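Local coordinates for siderophore enterobactin esterase (Emericella nidulans, PDB 6GUO), which hydrolyses the ester bonds of the bacterial xenosiderophore enterobactin, releasing its iron inside the fungal cell, at residues 221-233 with 245-259. Residues are numbered along the deposited sequence; the frame is centred on the assembly and turned at random.
Sequences RLSFGSREQYPVR and RQRAAEQRRMNDNCE
With CG anti to the backbone N (chi1 -167°) and an extended chain, Q229 carries its amide to the first turn of helix 254-259, while N255, its CG beside the backbone N (chi1 -58°), turns its own amide back to the turn G225-E228. Each amide grips with both ends. Q229 OE1 accepts a nearly straight bond from D256 N in its carbonyl plane (2.9 Å), and Q229 NE2 gives a nearly straight bond to D256 OD2 (2.9 Å), met from above the carboxylate. In return N255 ND2 donates to S226 O (2.9 Å), and N255 OD1 receives Q229 N (3.0 Å) from above its carbonyl plane. F224 packs against N255, whose CA sits over one ring face, a CH-pi contact with CA 3.9 Å from the F224 ring centroid; C258 CB packs against F224 CD2, and E259 OE1 lies at the ring edge, near its plane. A water joins E228 O and A249 O to M254 N, bridging the break between the helices. Farther out, P231 CD rests on A249 CB (3.5 Å), and R245 NH2 reaches V232 O (2.9 Å) while its NE pairs with E237. E228, held by G225 N, S189 and H284, sets its carboxylate against M254 CG. Strand 221-225 of the alpha/beta-hydrolase sheet, between strands 184-188 and 273-279, runs nearly antiparallel to helix 254-259 (164°), and the loop after it follows helix 239-252 outward.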
loop_
_atom_site.group_PDB
_atom_site.type_symbol
_atom_site.label_atom_id
_atom_site.label_comp_id
_atom_site.label_asym_id
_atom_site.label_seq_id
_atom_site.Cartn_x
_atom_site.Cartn_y
_atom_site.Cartn_z
ATOM N N ARG A 221 -1.114 -10.989 14.675
ATOM C CA ARG A 221 -0.603 -9.623 14.669
ATOM C C ARG A 221 -1.781 -8.672 14.796
ATOM O O ARG A 221 -2.667 -8.670 13.944
ATOM C CB ARG A 221 0.182 -9.303 13.398
ATOM C CG ARG A 221 0.918 -7.966 13.488
ATOM C CD ARG A 221 1.783 -7.713 12.268
ATOM N NE ARG A 221 2.747 -6.621 12.477
ATOM C CZ ARG A 221 2.673 -5.388 11.963
ATOM N NH1 ARG A 221 3.638 -4.511 12.242
ATOM N NH2 ARG A 221 1.669 -5.009 11.174
ATOM N N LEU A 222 -1.784 -7.891 15.876
ATOM C CA LEU A 222 -2.754 -6.820 16.090
ATOM C C LEU A 222 -2.132 -5.507 15.670
ATOM O O LEU A 222 -0.927 -5.318 15.813
ATOM C CB LEU A 222 -3.138 -6.731 17.568
ATOM C CG LEU A 222 -4.047 -7.859 18.055
ATOM C CD1 LEU A 222 -3.954 -8.009 19.561
ATOM C CD2 LEU A 222 -5.483 -7.599 17.620
ATOM N N SER A 223 -2.953 -4.591 15.170
ATOM C CA SER A 223 -2.465 -3.250 14.862
ATOM C C SER A 223 -3.560 -2.205 14.949
ATOM O O SER A 223 -4.751 -2.524 14.901
ATOM C CB SER A 223 -1.796 -3.216 13.483
ATOM O OG SER A 223 -2.746 -3.376 12.442
ATOM N N PHE A 224 -3.140 -0.953 15.093
ATOM C CA PHE A 224 -4.055 0.179 15.089
ATOM C C PHE A 224 -3.272 1.450 14.808
ATOM O O PHE A 224 -2.052 1.482 14.968
ATOM C CB PHE A 224 -4.821 0.286 16.423
ATOM C CG PHE A 224 -3.940 0.471 17.629
ATOM C CD1 PHE A 224 -3.633 1.749 18.102
ATOM C CD2 PHE A 224 -3.414 -0.633 18.299
ATOM C CE1 PHE A 224 -2.822 1.920 19.219
ATOM C CE2 PHE A 224 -2.607 -0.468 19.417
ATOM C CZ PHE A 224 -2.308 0.806 19.875
ATOM N N GLY A 225 -3.972 2.482 14.359
ATOM C CA GLY A 225 -3.375 3.807 14.202
ATOM C C GLY A 225 -3.506 4.593 15.491
ATOM O O GLY A 225 -4.541 4.519 16.151
ATOM N N SER A 226 -2.478 5.369 15.846
ATOM C CA SER A 226 -2.485 6.115 17.117
ATOM C C SER A 226 -3.650 7.103 17.232
ATOM O O SER A 226 -4.156 7.341 18.329
ATOM C CB SER A 226 -1.154 6.846 17.346
ATOM O OG SER A 226 -1.020 7.964 16.482
ATOM N N ARG A 227 -4.077 7.659 16.100
ATOM C CA ARG A 227 -5.162 8.635 16.074
ATOM C C ARG A 227 -6.565 8.040 16.177
ATOM O O ARG A 227 -7.524 8.792 16.325
ATOM C CB ARG A 227 -5.081 9.490 14.816
ATOM C CG ARG A 227 -3.818 10.317 14.740
ATOM C CD ARG A 227 -3.825 11.187 13.505
ATOM N NE ARG A 227 -2.771 12.199 13.547
ATOM C CZ ARG A 227 -2.547 13.095 12.587
ATOM N NH1 ARG A 227 -3.300 13.122 11.489
ATOM N NH2 ARG A 227 -1.563 13.978 12.728
ATOM N N GLU A 228 -6.698 6.713 16.112
ATOM C CA GLU A 228 -8.022 6.096 16.123
ATOM C C GLU A 228 -8.804 6.413 17.405
ATOM O O GLU A 228 -9.961 6.829 17.332
ATOM C CB GLU A 228 -7.924 4.588 15.877
ATOM C CG GLU A 228 -7.457 4.273 14.461
ATOM C CD GLU A 228 -7.676 2.834 14.076
ATOM O OE1 GLU A 228 -8.852 2.428 13.985
ATOM O OE2 GLU A 228 -6.676 2.117 13.865
ATOM N N GLN A 229 -8.163 6.258 18.560
ATOM C CA GLN A 229 -8.764 6.674 19.838
ATOM C C GLN A 229 -8.543 8.160 20.152
ATOM O O GLN A 229 -9.304 8.744 20.927
ATOM C CB GLN A 229 -8.221 5.820 20.981
ATOM C CG GLN A 229 -8.991 5.951 22.289
ATOM C CD GLN A 229 -8.540 4.957 23.339
ATOM O OE1 GLN A 229 -8.211 3.812 23.030
ATOM N NE2 GLN A 229 -8.531 5.389 24.595
ATOM N N TYR A 230 -7.509 8.761 19.558
ATOM C CA TYR A 230 -7.131 10.149 19.830
ATOM C C TYR A 230 -7.107 10.970 18.538
ATOM O O TYR A 230 -6.035 11.313 18.033
ATOM C CB TYR A 230 -5.772 10.173 20.532
ATOM C CG TYR A 230 -5.783 9.404 21.830
ATOM C CD1 TYR A 230 -6.307 9.971 22.995
ATOM C CD2 TYR A 230 -5.300 8.095 21.893
ATOM C CE1 TYR A 230 -6.330 9.263 24.190
ATOM C CE2 TYR A 230 -5.318 7.379 23.084
ATOM C CZ TYR A 230 -5.833 7.966 24.227
ATOM O OH TYR A 230 -5.853 7.260 25.405
ATOM N N PRO A 231 -8.298 11.286 17.995
ATOM C CA PRO A 231 -8.350 11.967 16.701
ATOM C C PRO A 231 -7.771 13.382 16.722
ATOM O O PRO A 231 -7.776 14.050 17.759
ATOM C CB PRO A 231 -9.846 11.985 16.352
ATOM C CG PRO A 231 -10.563 11.689 17.612
ATOM C CD PRO A 231 -9.637 10.892 18.466
ATOM N N VAL A 232 -7.262 13.794 15.565
ATOM C CA VAL A 232 -6.654 15.098 15.357
ATOM C C VAL A 232 -7.492 15.824 14.314
ATOM O O VAL A 232 -7.806 15.265 13.261
ATOM C CB VAL A 232 -5.198 14.954 14.867
ATOM C CG1 VAL A 232 -4.596 16.310 14.507
ATOM C CG2 VAL A 232 -4.357 14.254 15.928
ATOM N N ARG A 233 -7.841 17.075 14.601
ATOM C CA ARG A 233 -8.685 17.838 13.702
ATOM C C ARG A 233 -7.961 18.088 12.387
ATOM O O ARG A 233 -6.807 18.526 12.379
ATOM C CB ARG A 233 -9.096 19.164 14.327
ATOM C CG ARG A 233 -10.119 19.904 13.490
ATOM C CD ARG A 233 -10.832 20.961 14.293
ATOM N NE ARG A 233 -11.825 21.650 13.478
ATOM C CZ ARG A 233 -12.491 22.739 13.851
ATOM N NH1 ARG A 233 -12.286 23.295 15.049
ATOM N NH2 ARG A 233 -13.375 23.284 13.020
ATOM N N ARG A 245 -16.347 12.780 15.509
ATOM C CA ARG A 245 -15.222 11.841 15.454
ATOM C C ARG A 245 -14.639 11.576 16.846
ATOM O O ARG A 245 -14.291 10.438 17.160
ATOM C CB ARG A 245 -14.134 12.310 14.472
ATOM C CG ARG A 245 -14.611 12.364 13.025
ATOM C CD ARG A 245 -13.480 12.309 12.012
ATOM N NE ARG A 245 -12.517 13.412 12.160
ATOM C CZ ARG A 245 -11.245 13.302 12.561
ATOM N NH1 ARG A 245 -10.704 12.129 12.897
ATOM N NH2 ARG A 245 -10.488 14.397 12.626
ATOM N N GLN A 246 -14.550 12.614 17.679
ATOM C CA GLN A 246 -14.130 12.445 19.079
ATOM C C GLN A 246 -15.060 11.527 19.860
ATOM O O GLN A 246 -14.592 10.674 20.621
ATOM C CB GLN A 246 -14.041 13.787 19.801
ATOM C CG GLN A 246 -12.874 14.645 19.364
ATOM C CD GLN A 246 -12.764 15.909 20.187
ATOM O OE1 GLN A 246 -13.707 16.697 20.259
ATOM N NE2 GLN A 246 -11.614 16.111 20.815
ATOM N N ARG A 247 -16.367 11.711 19.671
ATOM C CA ARG A 247 -17.377 10.879 20.331
ATOM C C ARG A 247 -17.206 9.412 19.953
ATOM O O ARG A 247 -17.093 8.552 20.829
ATOM C CB ARG A 247 -18.792 11.350 19.972
ATOM C CG ARG A 247 -19.907 10.563 20.652
ATOM C CD ARG A 247 -21.281 11.045 20.223
ATOM N NE ARG A 247 -22.342 10.267 20.867
ATOM C CZ ARG A 247 -23.642 10.570 20.854
ATOM N NH1 ARG A 247 -24.097 11.653 20.224
ATOM N NH2 ARG A 247 -24.503 9.773 21.482
ATOM N N ALA A 248 -17.193 9.142 18.649
ATOM C CA ALA A 248 -17.009 7.784 18.128
ATOM C C ALA A 248 -15.697 7.159 18.604
ATOM O O ALA A 248 -15.677 5.998 19.013
ATOM C CB ALA A 248 -17.073 7.786 16.607
ATOM N N ALA A 249 -14.616 7.939 18.565
ATOM C CA ALA A 249 -13.294 7.484 19.016
ATOM C C ALA A 249 -13.260 7.048 20.486
ATOM O O ALA A 249 -12.664 6.020 20.814
ATOM C CB ALA A 249 -12.257 8.572 18.777
ATOM N N GLU A 250 -13.888 7.828 21.364
ATOM C CA GLU A 250 -13.912 7.502 22.791
ATOM C C GLU A 250 -14.749 6.248 23.076
ATOM O O GLU A 250 -14.370 5.439 23.916
ATOM C CB GLU A 250 -14.409 8.693 23.620
ATOM C CG GLU A 250 -14.234 8.530 25.130
ATOM C CD GLU A 250 -15.409 7.863 25.841
ATOM O OE1 GLU A 250 -16.526 7.791 25.279
ATOM O OE2 GLU A 250 -15.211 7.414 26.990
ATOM N N GLN A 251 -15.873 6.092 22.376
ATOM C CA GLN A 251 -16.723 4.902 22.535
ATOM C C GLN A 251 -16.053 3.628 22.024
ATOM O O GLN A 251 -16.145 2.570 22.658
ATOM C CB GLN A 251 -18.061 5.089 21.817
ATOM C CG GLN A 251 -18.955 6.136 22.458
ATOM C CD GLN A 251 -20.293 6.285 21.764
ATOM O OE1 GLN A 251 -20.567 5.632 20.755
ATOM N NE2 GLN A 251 -21.140 7.152 22.306
ATOM N N ARG A 252 -15.386 3.738 20.880
ATOM C CA ARG A 252 -14.784 2.579 20.216
ATOM C C ARG A 252 -13.471 2.146 20.839
ATOM O O ARG A 252 -13.115 0.969 20.761
ATOM C CB ARG A 252 -14.633 2.843 18.726
ATOM C CG ARG A 252 -15.992 2.938 18.064
ATOM C CD ARG A 252 -15.907 3.219 16.583
ATOM N NE ARG A 252 -17.247 3.416 16.034
ATOM C CZ ARG A 252 -17.574 3.342 14.747
ATOM N NH1 ARG A 252 -16.663 3.063 13.814
ATOM N NH2 ARG A 252 -18.838 3.544 14.387
ATOM N N ARG A 253 -12.748 3.089 21.445
ATOM C CA ARG A 253 -11.631 2.760 22.324
ATOM C C ARG A 253 -10.621 1.830 21.634
ATOM O O ARG A 253 -10.154 0.851 22.216
ATOM C CB ARG A 253 -12.196 2.127 23.601
ATOM C CG ARG A 253 -11.252 2.104 24.780
ATOM C CD ARG A 253 -11.993 1.768 26.058
ATOM N NE ARG A 253 -11.067 1.746 27.186
ATOM C CZ ARG A 253 -10.339 0.694 27.572
ATOM N NH1 ARG A 253 -9.526 0.825 28.619
ATOM N NH2 ARG A 253 -10.404 -0.473 26.935
ATOM N N MET A 254 -10.298 2.145 20.382
ATOM C CA MET A 254 -9.510 1.245 19.536
ATOM C C MET A 254 -8.146 0.902 20.139
ATOM O O MET A 254 -7.792 -0.277 20.243
ATOM C CB MET A 254 -9.327 1.853 18.142
ATOM C CG MET A 254 -8.570 0.981 17.149
ATOM S SD MET A 254 -9.345 -0.609 16.826
ATOM C CE MET A 254 -10.858 -0.119 16.000
ATOM N N ASN A 255 -7.406 1.933 20.547
ATOM C CA ASN A 255 -6.021 1.788 21.007
ATOM C C ASN A 255 -5.945 0.951 22.286
ATOM O O ASN A 255 -5.176 -0.010 22.361
ATOM C CB ASN A 255 -5.359 3.152 21.277
ATOM C CG ASN A 255 -5.350 4.077 20.068
ATOM O OD1 ASN A 255 -6.222 4.018 19.198
ATOM N ND2 ASN A 255 -4.359 4.965 20.026
ATOM N N ASP A 256 -6.746 1.319 23.285
ATOM C CA ASP A 256 -6.748 0.603 24.564
ATOM C C ASP A 256 -7.329 -0.815 24.458
ATOM O O ASP A 256 -6.802 -1.736 25.088
ATOM C CB ASP A 256 -7.476 1.404 25.659
ATOM C CG ASP A 256 -6.716 2.664 26.085
ATOM O OD1 ASP A 256 -5.475 2.724 25.945
ATOM O OD2 ASP A 256 -7.369 3.605 26.577
ATOM N N ASN A 257 -8.393 -0.999 23.675
ATOM C CA ASN A 257 -8.952 -2.346 23.458
ATOM C C ASN A 257 -7.917 -3.291 22.829
ATOM O O ASN A 257 -7.776 -4.433 23.268
ATOM C CB ASN A 257 -10.228 -2.318 22.597
ATOM C CG ASN A 257 -11.457 -1.829 23.355
ATOM O OD1 ASN A 257 -11.442 -1.679 24.576
ATOM N ND2 ASN A 257 -12.542 -1.584 22.619
ATOM N N CYS A 258 -7.191 -2.809 21.818
ATOM C CA CYS A 258 -6.131 -3.600 21.183
ATOM C C CYS A 258 -5.009 -3.964 22.144
ATOM O O CYS A 258 -4.614 -5.131 22.223
ATOM C CB CYS A 258 -5.521 -2.864 19.994
ATOM S SG CYS A 258 -6.549 -2.899 18.527
ATOM N N GLU A 259 -4.493 -2.958 22.852
ATOM C CA GLU A 259 -3.388 -3.161 23.799
ATOM C C GLU A 259 -3.778 -4.116 24.929
ATOM O O GLU A 259 -2.982 -4.967 25.330
ATOM C CB GLU A 259 -2.902 -1.824 24.382
ATOM C CG GLU A 259 -2.091 -0.964 23.414
ATOM C CD GLU A 259 -0.685 -1.489 23.131
ATOM O OE1 GLU A 259 -0.058 -0.991 22.173
ATOM O OE2 GLU A 259 -0.192 -2.391 23.844
HETATM O O HOH W 1 -11.291 4.557 18.972
HETATM O O HOH W 2 -4.283 5.064 25.308
#